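PDB 3CLW: conserved exported protein, which is of unknown function but is probably a glycoside hydrolase that cleaves O-glycosidic bonds. Local coordinates for residues N87-T92 and N377-Q382; Q369-E374 and D384-T389; D26-A31 and Q355-V360; R69-A74 and F128-P133. All coordinates share one frame; numbering follows the deposited sequence.

Contact 1 (N87-T92 and N377-Q382)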
loop_
_atom_site.group_PDB
_atom_site.type_symbol
_atom_site.label_atom_id
_atom_site.label_comp_id
_atom_site.label_asym_id
_atom_site.label_seq_id
_atom_site.Cartn_x
_atom_site.Cartn_y
_atom_site.Cartn_z
ATOM N N ASN A 87 1.172 -14.742 19.588
ATOM C CA ASN A 87 -0.273 -14.651 19.557
ATOM C C ASN A 87 -0.813 -15.353 18.312
ATOM O O ASN A 87 -0.077 -15.588 17.320
ATOM C CB ASN A 87 -0.699 -13.179 19.569
ATOM C CG ASN A 87 -0.288 -12.463 18.318
ATOM O OD1 ASN A 87 -0.983 -12.541 17.308
ATOM N ND2 ASN A 87 0.860 -11.767 18.362
ATOM N N SER A 88 -2.102 -15.672 18.361
ATOM C CA SER A 88 -2.713 -16.513 17.352
ATOM C C SER A 88 -3.135 -15.765 16.099
ATOM O O SER A 88 -3.265 -16.380 15.038
ATOM C CB SER A 88 -3.882 -17.306 17.938
ATOM O OG SER A 88 -4.914 -16.437 18.333
ATOM N N TRP A 89 -3.356 -14.458 16.207
ATOM C CA TRP A 89 -3.717 -13.654 15.037
ATOM C C TRP A 89 -2.597 -13.606 13.975
ATOM O O TRP A 89 -2.851 -13.673 12.771
ATOM C CB TRP A 89 -4.002 -12.226 15.471
ATOM C CG TRP A 89 -5.373 -11.962 16.030
ATOM C CD1 TRP A 89 -5.692 -11.666 17.337
ATOM C CD2 TRP A 89 -6.604 -11.928 15.295
ATOM N NE1 TRP A 89 -7.054 -11.465 17.453
ATOM C CE2 TRP A 89 -7.635 -11.611 16.218
ATOM C CE3 TRP A 89 -6.942 -12.142 13.942
ATOM C CZ2 TRP A 89 -8.970 -11.489 15.828
ATOM C CZ3 TRP A 89 -8.262 -12.014 13.556
ATOM C CH2 TRP A 89 -9.263 -11.697 14.497
ATOM N N ASN A 90 -1.357 -13.458 14.457
ATOM C CA ASN A 90 -0.244 -13.009 13.627
ATOM C C ASN A 90 0.694 -14.116 13.172
ATOM O O ASN A 90 1.684 -13.839 12.489
ATOM C CB ASN A 90 0.539 -11.927 14.354
ATOM C CG ASN A 90 -0.284 -10.676 14.591
ATOM O OD1 ASN A 90 -1.418 -10.578 14.169
ATOM N ND2 ASN A 90 0.293 -9.725 15.269
ATOM N N ARG A 91 0.373 -15.352 13.553
ATOM C CA ARG A 91 1.087 -16.541 13.096
ATOM C C ARG A 91 0.643 -16.889 11.684
ATOM O O ARG A 91 -0.508 -16.623 11.306
ATOM C CB ARG A 91 0.793 -17.728 14.027
ATOM C CG ARG A 91 1.639 -17.711 15.294
ATOM C CD ARG A 91 1.112 -18.700 16.333
ATOM N NE ARG A 91 1.678 -18.397 17.639
ATOM C CZ ARG A 91 1.033 -18.553 18.799
ATOM N NH1 ARG A 91 -0.230 -19.009 18.865
ATOM N NH2 ARG A 91 1.663 -18.235 19.896
ATOM N N THR A 92 1.555 -17.476 10.910
ATOM C CA THR A 92 1.273 -17.869 9.522
ATOM C C THR A 92 1.642 -19.322 9.306
ATOM O O THR A 92 2.618 -19.809 9.896
ATOM C CB THR A 92 2.083 -17.002 8.475
ATOM O OG1 THR A 92 3.494 -17.280 8.580
ATOM C CG2 THR A 92 1.890 -15.524 8.710
ATOM N N ASN A 377 -15.609 -10.607 22.755
ATOM C CA ASN A 377 -14.257 -10.056 22.867
ATOM C C ASN A 377 -13.576 -9.921 21.473
ATOM O O ASN A 377 -14.193 -10.236 20.429
ATOM C CB ASN A 377 -13.431 -10.876 23.880
ATOM C CG ASN A 377 -13.241 -12.334 23.464
ATOM O OD1 ASN A 377 -13.467 -12.715 22.310
ATOM N ND2 ASN A 377 -12.802 -13.161 24.411
ATOM N N GLY A 378 -12.329 -9.451 21.457
ATOM C CA GLY A 378 -11.577 -9.287 20.201
ATOM C C GLY A 378 -11.192 -10.605 19.553
ATOM O O GLY A 378 -11.124 -10.703 18.332
ATOM N N LEU A 379 -10.961 -11.634 20.364
ATOM C CA LEU A 379 -10.638 -12.966 19.839
ATOM C C LEU A 379 -11.804 -13.599 19.121
ATOM O O LEU A 379 -11.594 -14.457 18.275
ATOM C CB LEU A 379 -10.150 -13.926 20.926
ATOM C CG LEU A 379 -8.668 -13.886 21.297
ATOM C CD1 LEU A 379 -8.462 -14.723 22.570
ATOM C CD2 LEU A 379 -7.756 -14.368 20.147
ATOM N N SER A 380 -13.029 -13.176 19.444
ATOM C CA SER A 380 -14.197 -13.726 18.779
ATOM C C SER A 380 -14.205 -13.339 17.301
ATOM O O SER A 380 -14.811 -14.024 16.505
ATOM C CB SER A 380 -15.484 -13.260 19.439
ATOM O OG SER A 380 -15.612 -11.868 19.262
ATOM N N LEU A 381 -13.541 -12.226 16.966
ATOM C CA LEU A 381 -13.398 -11.750 15.568
ATOM C C LEU A 381 -12.684 -12.728 14.662
ATOM O O LEU A 381 -12.761 -12.577 13.428
ATOM C CB LEU A 381 -12.727 -10.365 15.498
ATOM C CG LEU A 381 -13.600 -9.207 16.015
ATOM C CD1 LEU A 381 -12.796 -7.907 16.210
ATOM C CD2 LEU A 381 -14.782 -8.972 15.097
ATOM N N GLN A 382 -12.007 -13.731 15.232
ATOM C CA GLN A 382 -11.449 -14.826 14.400
ATOM C C GLN A 382 -12.565 -15.633 13.674
ATOM O O GLN A 382 -12.346 -16.269 12.615
ATOM C CB GLN A 382 -10.532 -15.737 15.229
ATOM C CG GLN A 382 -9.265 -15.025 15.700
ATOM C CD GLN A 382 -8.219 -15.922 16.377
ATOM O OE1 GLN A 382 -8.489 -17.065 16.738
ATOM N NE2 GLN A 382 -7.006 -15.390 16.541
#
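Gln382 reaches Ser88 with its amide and lies over Trp89 with both its CG and that amide's NE2. The polar part is one hydrogen bond: Gln382 NE2 donates to Ser88 OG over 2.9 Å, at an N-H...O angle of 158° and with the acceptor near the amide plane. That amide stands almost upright on the indole, the two planes being 82° apart, with NE2 above the middle of the bicyclic ring of Trp89. A CH-pi contact lies on the same face, where Gln382 CG sits 3.6 Å from the centroid of the six-membered ring of Trp89. The chain is extended beyond CG (chi2 -172°), which carries the amide across the ring to the serine. At the rim, Gly378 O comes within 3.4 Å of Trp89 CZ2, near the ring plane, and Leu381 CB packs at 3.8 Å from Trp89 CH2. Leu379 CD2 is a looser neighbour, 4.0 Å from Trp89 NE1. Phe32 adds an edge-to-face partner to the tryptophan. Within the segments, Asn87 OD1 accepts from Asn90 N in an Asx motif, and Gln382 N bonds to Leu379 O. This is loop-to-loop packing, a tryptophan carried within an Asx motif, laid against 3-10 segment 379-382.

Contact 2 (Q369-E374 and D384-T389)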
loop_
_atom_site.group_PDB
_atom_site.type_symbol
_atom_site.label_atom_id
_atom_site.label_comp_id
_atom_site.label_asym_id
_atom_site.label_seq_id
_atom_site.Cartn_x
_atom_site.Cartn_y
_atom_site.Cartn_z
ATOM N N GLN A 369 -12.933 -1.374 9.764
ATOM C CA GLN A 369 -12.864 -1.729 11.165
ATOM C C GLN A 369 -13.852 -2.866 11.467
ATOM O O GLN A 369 -14.989 -2.847 11.036
ATOM C CB GLN A 369 -13.133 -0.522 12.051
ATOM C CG GLN A 369 -13.213 -0.891 13.528
ATOM C CD GLN A 369 -13.195 0.308 14.414
ATOM O OE1 GLN A 369 -13.747 1.353 14.079
ATOM N NE2 GLN A 369 -12.559 0.175 15.560
ATOM N N LEU A 370 -13.366 -3.851 12.194
ATOM C CA LEU A 370 -14.077 -5.073 12.500
ATOM C C LEU A 370 -14.539 -4.893 13.929
ATOM O O LEU A 370 -13.713 -4.601 14.787
ATOM C CB LEU A 370 -13.082 -6.231 12.446
ATOM C CG LEU A 370 -12.879 -7.140 11.226
ATOM C CD1 LEU A 370 -13.383 -6.606 9.862
ATOM C CD2 LEU A 370 -11.421 -7.500 11.183
ATOM N N LEU A 371 -15.840 -5.020 14.175
ATOM C CA LEU A 371 -16.388 -4.803 15.535
ATOM C C LEU A 371 -16.895 -6.122 16.098
ATOM O O LEU A 371 -17.656 -6.798 15.438
ATOM C CB LEU A 371 -17.511 -3.753 15.536
ATOM C CG LEU A 371 -17.120 -2.390 14.936
ATOM C CD1 LEU A 371 -18.337 -1.507 14.610
ATOM C CD2 LEU A 371 -16.153 -1.631 15.829
ATOM N N PRO A 372 -16.472 -6.495 17.313
ATOM C CA PRO A 372 -17.010 -7.748 17.855
ATOM C C PRO A 372 -18.543 -7.702 17.858
ATOM O O PRO A 372 -19.114 -6.626 18.012
ATOM C CB PRO A 372 -16.488 -7.763 19.286
ATOM C CG PRO A 372 -15.238 -6.929 19.234
ATOM C CD PRO A 372 -15.584 -5.820 18.277
ATOM N N LEU A 373 -19.203 -8.830 17.628
ATOM C CA LEU A 373 -20.650 -8.887 17.879
ATOM C C LEU A 373 -20.899 -8.514 19.351
ATOM O O LEU A 373 -19.977 -8.559 20.185
ATOM C CB LEU A 373 -21.212 -10.261 17.529
ATOM C CG LEU A 373 -20.913 -10.688 16.088
ATOM C CD1 LEU A 373 -21.482 -12.053 15.758
ATOM C CD2 LEU A 373 -21.396 -9.628 15.088
ATOM N N GLU A 374 -22.105 -8.088 19.687
ATOM C CA GLU A 374 -22.271 -7.464 21.000
ATOM C C GLU A 374 -21.971 -8.401 22.157
ATOM O O GLU A 374 -22.301 -9.600 22.114
ATOM C CB GLU A 374 -23.582 -6.703 21.151
ATOM C CG GLU A 374 -24.791 -7.528 21.333
ATOM C CD GLU A 374 -25.984 -6.707 21.841
ATOM O OE1 GLU A 374 -25.804 -5.902 22.796
ATOM O OE2 GLU A 374 -27.100 -6.887 21.278
ATOM N N ASP A 384 -16.357 -14.412 13.539
ATOM C CA ASP A 384 -17.498 -13.607 13.066
ATOM C C ASP A 384 -17.360 -12.195 13.655
ATOM O O ASP A 384 -16.653 -12.005 14.633
ATOM C CB ASP A 384 -18.809 -14.234 13.570
ATOM C CG ASP A 384 -20.022 -13.803 12.778
ATOM O OD1 ASP A 384 -19.940 -12.863 11.965
ATOM O OD2 ASP A 384 -21.102 -14.396 12.988
ATOM N N GLY A 385 -18.055 -11.209 13.093
ATOM C CA GLY A 385 -17.980 -9.853 13.617
ATOM C C GLY A 385 -18.815 -8.935 12.761
ATOM O O GLY A 385 -19.483 -9.376 11.859
ATOM N N GLU A 386 -18.760 -7.644 13.053
ATOM C CA GLU A 386 -19.464 -6.608 12.298
ATOM C C GLU A 386 -18.461 -5.754 11.488
ATOM O O GLU A 386 -17.432 -5.336 11.989
ATOM C CB GLU A 386 -20.252 -5.696 13.263
ATOM C CG GLU A 386 -21.228 -4.737 12.571
ATOM C CD GLU A 386 -21.548 -3.483 13.383
ATOM O OE1 GLU A 386 -21.398 -3.487 14.630
ATOM O OE2 GLU A 386 -21.967 -2.477 12.759
ATOM N N ILE A 387 -18.810 -5.499 10.237
ATOM C CA ILE A 387 -18.025 -4.676 9.321
ATOM C C ILE A 387 -18.396 -3.183 9.498
ATOM O O ILE A 387 -19.570 -2.809 9.443
ATOM C CB ILE A 387 -18.280 -5.148 7.866
ATOM C CG1 ILE A 387 -17.839 -6.598 7.708
ATOM C CG2 ILE A 387 -17.600 -4.254 6.853
ATOM C CD1 ILE A 387 -18.666 -7.353 6.709
ATOM N N SER A 388 -17.391 -2.341 9.732
ATOM C CA SER A 388 -17.619 -0.903 9.793
ATOM C C SER A 388 -16.628 -0.185 8.845
ATOM O O SER A 388 -15.425 -0.327 8.997
ATOM C CB SER A 388 -17.445 -0.476 11.254
ATOM O OG SER A 388 -17.539 0.919 11.424
ATOM N N THR A 389 -17.112 0.557 7.856
ATOM C CA THR A 389 -16.210 1.322 6.985
ATOM C C THR A 389 -15.719 2.582 7.693
ATOM O O THR A 389 -16.459 3.179 8.467
ATOM C CB THR A 389 -16.844 1.701 5.613
ATOM O OG1 THR A 389 -17.948 2.601 5.808
ATOM C CG2 THR A 389 -17.320 0.456 4.894
HETATM O O HOH W 1 -15.471 2.276 12.139
HETATM O O HOH W 2 -17.383 -11.248 17.237
#
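Leu371 and Glu386 lie side by side and point the same way from paired strands, with Leu371 CD1 3.6 Å from Glu386 OE1. The same methyl group also reaches along the neighbouring strand, at 3.6 Å from Ser388 CB, so one branch of the leucine touches two alternate residues. Gln369 shares this face of the sheet. Its extended side chain has CG trans to the backbone N (chi1 174°), and a water that donates to Gln369 OE1 also bonds to Ser388 OG, while Gln369 NE2 turns to Leu362 O. On the other face are Leu370, which packs on Trp37, and Ile387, which rests on Lys41, Ile45 and Leu48 of helix 39-50. Beyond the strands, Leu373 divides its branches: CD1 is 3.6 Å from the carboxylate oxygen Asp384 OD2, and CD2 lies on the backbone, 3.5 Å from Gly385 C. Asp384 OD1 forms a salt bridge with Lys41, and a second water joins Leu373 N to Asp384 O. The side-chain order follows from the backbone register. Gln369 with Ser388 and Leu371 with Glu386 are hydrogen-bonded pairs, on the evidence of Leu371 N to Glu386 O at 2.7 Å with an N-H...O angle of 167°, and of Gln369 N to Ser388 O at 2.8 Å. Leu370 and Ile387 form the non-hydrogen-bonded pair between them. The strand segments run at 146°, making an antiparallel beta hairpin with a long connection, completed by strand 360-361 as a three-stranded sheet.

Contact 3 (D26-A31 and Q355-V360)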
loop_
_atom_site.group_PDB
_atom_site.type_symbol
_atom_site.label_atom_id
_atom_site.label_comp_id
_atom_site.label_asym_id
_atom_site.label_seq_id
_atom_site.Cartn_x
_atom_site.Cartn_y
_atom_site.Cartn_z
ATOM N N ASP A 26 -3.453 -8.438 2.900
ATOM C CA ASP A 26 -4.229 -9.518 3.520
ATOM C C ASP A 26 -3.725 -9.982 4.907
ATOM O O ASP A 26 -4.202 -10.978 5.454
ATOM C CB ASP A 26 -4.273 -10.702 2.557
ATOM C CG ASP A 26 -3.031 -11.584 2.620
ATOM O OD1 ASP A 26 -2.018 -11.209 3.250
ATOM O OD2 ASP A 26 -3.096 -12.693 2.041
ATOM N N ALA A 27 -2.738 -9.283 5.454
ATOM C CA ALA A 27 -1.917 -9.866 6.540
ATOM C C ALA A 27 -2.745 -10.154 7.801
ATOM O O ALA A 27 -3.642 -9.351 8.169
ATOM C CB ALA A 27 -0.774 -8.967 6.863
ATOM N N TRP A 28 -2.454 -11.299 8.430
ATOM C CA TRP A 28 -2.943 -11.640 9.767
ATOM C C TRP A 28 -4.414 -12.032 9.829
ATOM O O TRP A 28 -4.715 -13.164 10.170
ATOM C CB TRP A 28 -2.650 -10.540 10.775
ATOM C CG TRP A 28 -1.201 -10.211 10.914
ATOM C CD1 TRP A 28 -0.112 -10.971 10.520
ATOM C CD2 TRP A 28 -0.663 -9.011 11.492
ATOM N NE1 TRP A 28 1.062 -10.298 10.830
ATOM C CE2 TRP A 28 0.744 -9.102 11.427
ATOM C CE3 TRP A 28 -1.242 -7.883 12.089
ATOM C CZ2 TRP A 28 1.573 -8.099 11.913
ATOM C CZ3 TRP A 28 -0.390 -6.884 12.604
ATOM C CH2 TRP A 28 0.986 -7.004 12.504
ATOM N N ARG A 29 -5.301 -11.119 9.431
ATOM C CA ARG A 29 -6.741 -11.258 9.667
ATOM C C ARG A 29 -7.552 -11.956 8.588
ATOM O O ARG A 29 -8.506 -12.676 8.894
ATOM C CB ARG A 29 -7.320 -9.891 10.090
ATOM C CG ARG A 29 -6.522 -9.407 11.301
ATOM C CD ARG A 29 -6.998 -8.145 11.908
ATOM N NE ARG A 29 -6.331 -6.968 11.384
ATOM C CZ ARG A 29 -5.281 -6.351 11.914
ATOM N NH1 ARG A 29 -4.651 -6.799 12.983
ATOM N NH2 ARG A 29 -4.856 -5.257 11.329
ATOM N N CYS A 30 -7.149 -11.778 7.338
ATOM C CA CYS A 30 -7.844 -12.360 6.207
ATOM C C CYS A 30 -7.802 -13.883 6.194
ATOM O O CYS A 30 -8.726 -14.546 5.668
ATOM C CB CYS A 30 -7.310 -11.761 4.889
ATOM S SG CYS A 30 -7.856 -10.024 4.721
ATOM N N ALA A 31 -6.754 -14.448 6.792
ATOM C CA ALA A 31 -6.717 -15.905 6.980
ATOM C C ALA A 31 -7.948 -16.363 7.793
ATOM O O ALA A 31 -8.523 -17.418 7.512
ATOM C CB ALA A 31 -5.413 -16.338 7.666
ATOM N N GLN A 355 -0.279 2.015 -1.173
ATOM C CA GLN A 355 -0.748 0.737 -0.619
ATOM C C GLN A 355 -0.957 0.793 0.896
ATOM O O GLN A 355 -0.067 1.213 1.649
ATOM C CB GLN A 355 0.213 -0.397 -0.991
ATOM C CG GLN A 355 0.757 -0.288 -2.444
ATOM C CD GLN A 355 1.478 -1.519 -2.904
ATOM O OE1 GLN A 355 2.403 -1.976 -2.233
ATOM N NE2 GLN A 355 1.071 -2.073 -4.048
ATOM N N TRP A 356 -2.156 0.419 1.320
ATOM C CA TRP A 356 -2.461 0.232 2.742
ATOM C C TRP A 356 -1.696 -0.945 3.323
ATOM O O TRP A 356 -1.292 -1.842 2.590
ATOM C CB TRP A 356 -3.978 -0.062 2.932
ATOM C CG TRP A 356 -4.804 1.134 2.901
ATOM C CD1 TRP A 356 -5.570 1.588 1.854
ATOM C CD2 TRP A 356 -4.980 2.070 3.965
ATOM N NE1 TRP A 356 -6.220 2.746 2.216
ATOM C CE2 TRP A 356 -5.872 3.067 3.502
ATOM C CE3 TRP A 356 -4.464 2.170 5.272
ATOM C CZ2 TRP A 356 -6.250 4.153 4.293
ATOM C CZ3 TRP A 356 -4.840 3.250 6.058
ATOM C CH2 TRP A 356 -5.734 4.216 5.577
ATOM N N TRP A 357 -1.530 -0.937 4.641
ATOM C CA TRP A 357 -1.246 -2.141 5.398
ATOM C C TRP A 357 -2.564 -2.980 5.422
ATOM O O TRP A 357 -3.325 -3.007 4.424
ATOM C CB TRP A 357 -0.690 -1.729 6.793
ATOM C CG TRP A 357 -0.431 -2.805 7.817
ATOM C CD1 TRP A 357 -0.835 -2.780 9.119
ATOM C CD2 TRP A 357 0.253 -4.065 7.640
ATOM N NE1 TRP A 357 -0.445 -3.922 9.766
ATOM C CE2 TRP A 357 0.215 -4.735 8.882
ATOM C CE3 TRP A 357 0.864 -4.700 6.548
ATOM C CZ2 TRP A 357 0.781 -6.003 9.079
ATOM C CZ3 TRP A 357 1.431 -5.957 6.741
ATOM C CH2 TRP A 357 1.382 -6.598 8.002
ATOM N N THR A 358 -2.846 -3.686 6.499
ATOM C CA THR A 358 -4.038 -4.553 6.528
ATOM C C THR A 358 -5.335 -3.796 6.120
ATOM O O THR A 358 -5.620 -2.724 6.645
ATOM C CB THR A 358 -4.235 -5.150 7.905
ATOM O OG1 THR A 358 -4.385 -4.075 8.840
ATOM C CG2 THR A 358 -3.019 -6.035 8.336
ATOM N N ALA A 359 -6.089 -4.346 5.166
ATOM C CA ALA A 359 -7.406 -3.813 4.785
ATOM C C ALA A 359 -8.406 -3.749 5.984
ATOM O O ALA A 359 -9.273 -2.872 6.045
ATOM C CB ALA A 359 -7.977 -4.654 3.675
ATOM N N VAL A 360 -8.265 -4.678 6.931
ATOM C CA VAL A 360 -9.154 -4.761 8.089
ATOM C C VAL A 360 -8.327 -4.705 9.367
ATOM O O VAL A 360 -7.103 -5.026 9.379
ATOM C CB VAL A 360 -10.062 -6.039 8.064
ATOM C CG1 VAL A 360 -10.885 -6.101 6.790
ATOM C CG2 VAL A 360 -9.209 -7.297 8.171
#
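Val360 O is gripped by three donors: Arg29 NE at 2.9 Å, Arg29 NH2 at 3.0 Å and, from its own segment, the hydroxyl of Thr358. The guanidinium reaches it side-on with two nitrogens, and the oxygen lies close to the guanidinium plane. The two N-H groups use the oxygen differently, since NH2 lies in the carbonyl plane on a lone pair whereas NE stands 45° above it. A bend at chi3 of Arg29 (-93°) turns its end toward this carbonyl, and the aliphatic root packs too, with Arg29 CB 3.7 Å from Val360 CG2. The second half of the contact is aromatic. Trp357 points an edge at the face of Trp28 in a T-shaped stack, with six-membered ring centroids 5.0 Å apart and planes at 88°. Next to it Trp357 CH2 touches Ala27 CB at 3.4 Å. Trp28 sits at the middle of a classic gamma turn, closed by Arg29 N to Ala27 O at 2.7 Å. The turn follows strand 6-25 and precedes helix 30-36, while 355-360 takes in the end of strand 353-356, which runs parallel to strand 6-25, and turns a corner at Trp357; Asp26 meanwhile pairs with Arg69 of strand 68-71.

Contact 4 (R69-A74 and F128-P133)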
loop_
_atom_site.group_PDB
_atom_site.type_symbol
_atom_site.label_atom_id
_atom_site.label_comp_id
_atom_site.label_asym_id
_atom_site.label_seq_id
_atom_site.Cartn_x
_atom_site.Cartn_y
_atom_site.Cartn_z
ATOM N N ARG A 69 -2.025 -7.315 -1.752
ATOM C CA ARG A 69 -0.768 -7.839 -1.226
ATOM C C ARG A 69 -1.026 -9.084 -0.349
ATOM O O ARG A 69 -1.728 -9.006 0.666
ATOM C CB ARG A 69 0.014 -6.775 -0.456
ATOM C CG ARG A 69 0.435 -5.538 -1.274
ATOM C CD ARG A 69 1.048 -4.435 -0.385
ATOM N NE ARG A 69 2.176 -4.935 0.410
ATOM C CZ ARG A 69 3.466 -4.828 0.070
ATOM N NH1 ARG A 69 3.852 -4.203 -1.051
ATOM N NH2 ARG A 69 4.379 -5.339 0.878
ATOM N N VAL A 70 -0.454 -10.216 -0.763
ATOM C CA VAL A 70 -0.610 -11.492 -0.077
ATOM C C VAL A 70 0.644 -11.851 0.764
ATOM O O VAL A 70 1.765 -11.926 0.238
ATOM C CB VAL A 70 -0.954 -12.607 -1.106
ATOM C CG1 VAL A 70 -1.016 -14.005 -0.443
ATOM C CG2 VAL A 70 -2.253 -12.266 -1.792
ATOM N N ASN A 71 0.435 -12.054 2.060
ATOM C CA ASN A 71 1.492 -12.465 2.980
ATOM C C ASN A 71 1.749 -13.966 2.875
ATOM O O ASN A 71 0.994 -14.789 3.410
ATOM C CB ASN A 71 1.115 -12.105 4.440
ATOM C CG ASN A 71 2.267 -12.355 5.437
ATOM O OD1 ASN A 71 2.031 -12.591 6.609
ATOM N ND2 ASN A 71 3.493 -12.319 4.967
ATOM N N ILE A 72 2.831 -14.309 2.182
ATOM C CA ILE A 72 3.289 -15.674 2.106
ATOM C C ILE A 72 3.891 -16.009 3.470
ATOM O O ILE A 72 4.840 -15.356 3.936
ATOM C CB ILE A 72 4.297 -15.856 0.950
ATOM C CG1 ILE A 72 3.621 -15.528 -0.404
ATOM C CG2 ILE A 72 4.871 -17.250 0.952
ATOM C CD1 ILE A 72 2.374 -16.364 -0.739
ATOM N N GLY A 73 3.294 -16.998 4.126
ATOM C CA GLY A 73 3.689 -17.384 5.470
ATOM C C GLY A 73 5.053 -18.054 5.611
ATOM O O GLY A 73 5.563 -18.681 4.687
ATOM N N ALA A 74 5.597 -17.964 6.813
ATOM C CA ALA A 74 6.956 -18.380 7.121
ATOM C C ALA A 74 6.867 -19.510 8.133
ATOM O O ALA A 74 7.889 -20.049 8.564
ATOM C CB ALA A 74 7.750 -17.188 7.684
ATOM N N PHE A 128 4.355 -11.176 -0.573
ATOM C CA PHE A 128 5.364 -10.611 0.327
ATOM C C PHE A 128 5.599 -11.513 1.534
ATOM O O PHE A 128 4.680 -12.199 1.977
ATOM C CB PHE A 128 5.074 -9.140 0.749
ATOM C CG PHE A 128 3.990 -8.982 1.801
ATOM C CD1 PHE A 128 2.644 -8.962 1.449
ATOM C CD2 PHE A 128 4.324 -8.849 3.145
ATOM C CE1 PHE A 128 1.625 -8.794 2.438
ATOM C CE2 PHE A 128 3.329 -8.725 4.123
ATOM C CZ PHE A 128 1.969 -8.684 3.758
ATOM N N THR A 129 6.843 -11.505 2.024
ATOM C CA THR A 129 7.255 -12.222 3.213
ATOM C C THR A 129 7.829 -11.266 4.261
ATOM O O THR A 129 8.497 -10.244 3.936
ATOM C CB THR A 129 8.336 -13.290 2.929
ATOM O OG1 THR A 129 9.313 -12.761 2.002
ATOM C CG2 THR A 129 7.728 -14.545 2.378
ATOM N N ASN A 130 7.536 -11.640 5.513
ATOM C CA ASN A 130 8.023 -11.040 6.722
ATOM C C ASN A 130 9.163 -11.845 7.338
ATOM O O ASN A 130 9.892 -11.359 8.200
ATOM C CB ASN A 130 6.895 -10.953 7.732
ATOM C CG ASN A 130 5.983 -9.823 7.444
ATOM O OD1 ASN A 130 6.406 -8.791 6.887
ATOM N ND2 ASN A 130 4.712 -9.992 7.794
ATOM N N SER A 131 9.310 -13.075 6.888
ATOM C CA SER A 131 10.436 -13.891 7.305
ATOM C C SER A 131 10.559 -15.004 6.293
ATOM O O SER A 131 9.576 -15.341 5.592
ATOM C CB SER A 131 10.213 -14.458 8.734
ATOM O OG SER A 131 11.060 -15.566 9.037
ATOM N N ALA A 132 11.767 -15.558 6.208
ATOM C CA ALA A 132 12.015 -16.799 5.500
ATOM C C ALA A 132 11.430 -17.895 6.363
ATOM O O ALA A 132 11.237 -17.689 7.553
ATOM C CB ALA A 132 13.532 -16.995 5.271
ATOM N N PRO A 133 11.117 -19.055 5.765
ATOM C CA PRO A 133 10.549 -20.168 6.540
ATOM C C PRO A 133 11.371 -20.454 7.797
ATOM O O PRO A 133 12.594 -20.365 7.744
ATOM C CB PRO A 133 10.560 -21.343 5.548
ATOM C CG PRO A 133 10.433 -20.679 4.217
ATOM C CD PRO A 133 11.219 -19.382 4.327
HETATM O O HOH W 3 3.807 -12.358 8.627
HETATM O O HOH W 4 5.794 -13.955 6.080
HETATM O O HOH W 5 8.436 -17.472 4.093
#
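Asn71 and Phe128 form a parallel beta bridge between strands 68-71 and 125-128, neighbours in the TIM barrel to which this family belongs. Backbone bonds set the register: Phe128 N to Val70 O at 2.8 Å, then Ile72 N to Phe128 O at 2.8 Å. Phe128 O takes a second donor, Asn71 ND2, at 3.2 Å; this amide N-H comes from 39° above the carbonyl plane. The Phe128 ring is sandwiched. Asn71 CA lies over one face, 3.9 Å from the centroid, with the asparagine amide only 17° from parallel to the ring. On the opposite face Arg69 makes an off-centre cation-pi contact, its CZ 4.9 Å from the centroid; the guanidinium is also held by a salt bridge to Glu231 and a hydrogen bond to Gln355. Farther along, apolar packing brings Thr129 CG2 to 3.9 Å from Ile72 CB. Ala74 CB packs on the carbonyl oxygens of Ser131 and Ala132, and Pro133 CA makes a CA-H...O contact with Ala74 O. Three waters bridge the segments. One links Asn71 OD1 with Asn130 ND2 and another Gly73 O with Ser131 O. The third donates to Ile72 O at 2.7 Å and accepts from Asn71 ND2 and Asn130 N.

From the N terminus, 26-31 opens contact 3, which closes only at 355-360 and so brings the ends of strands 6-25 and 353-356 together over 323 intervening residues. Contact 4, between 69-74 and 128-133, is nested inside that loop and joins the next strands, 68-71 and 125-128; Asp26 OD1 bonds to Asn71 N, tying contact 3 to contact 4. Contact 1 starts at 87-92, within the loop of contact 4, and ends at 377-382, crossing contacts 3, 4 and 2. Contact 2 follows contact 3 in series, and its hairpin encloses 377-382. Leu381 packs on Leu370, Leu371 and Pro372, linking contact 1 to the small sheet, while contacts 2 and 4 stay about 14 Å apart at their nearest atoms.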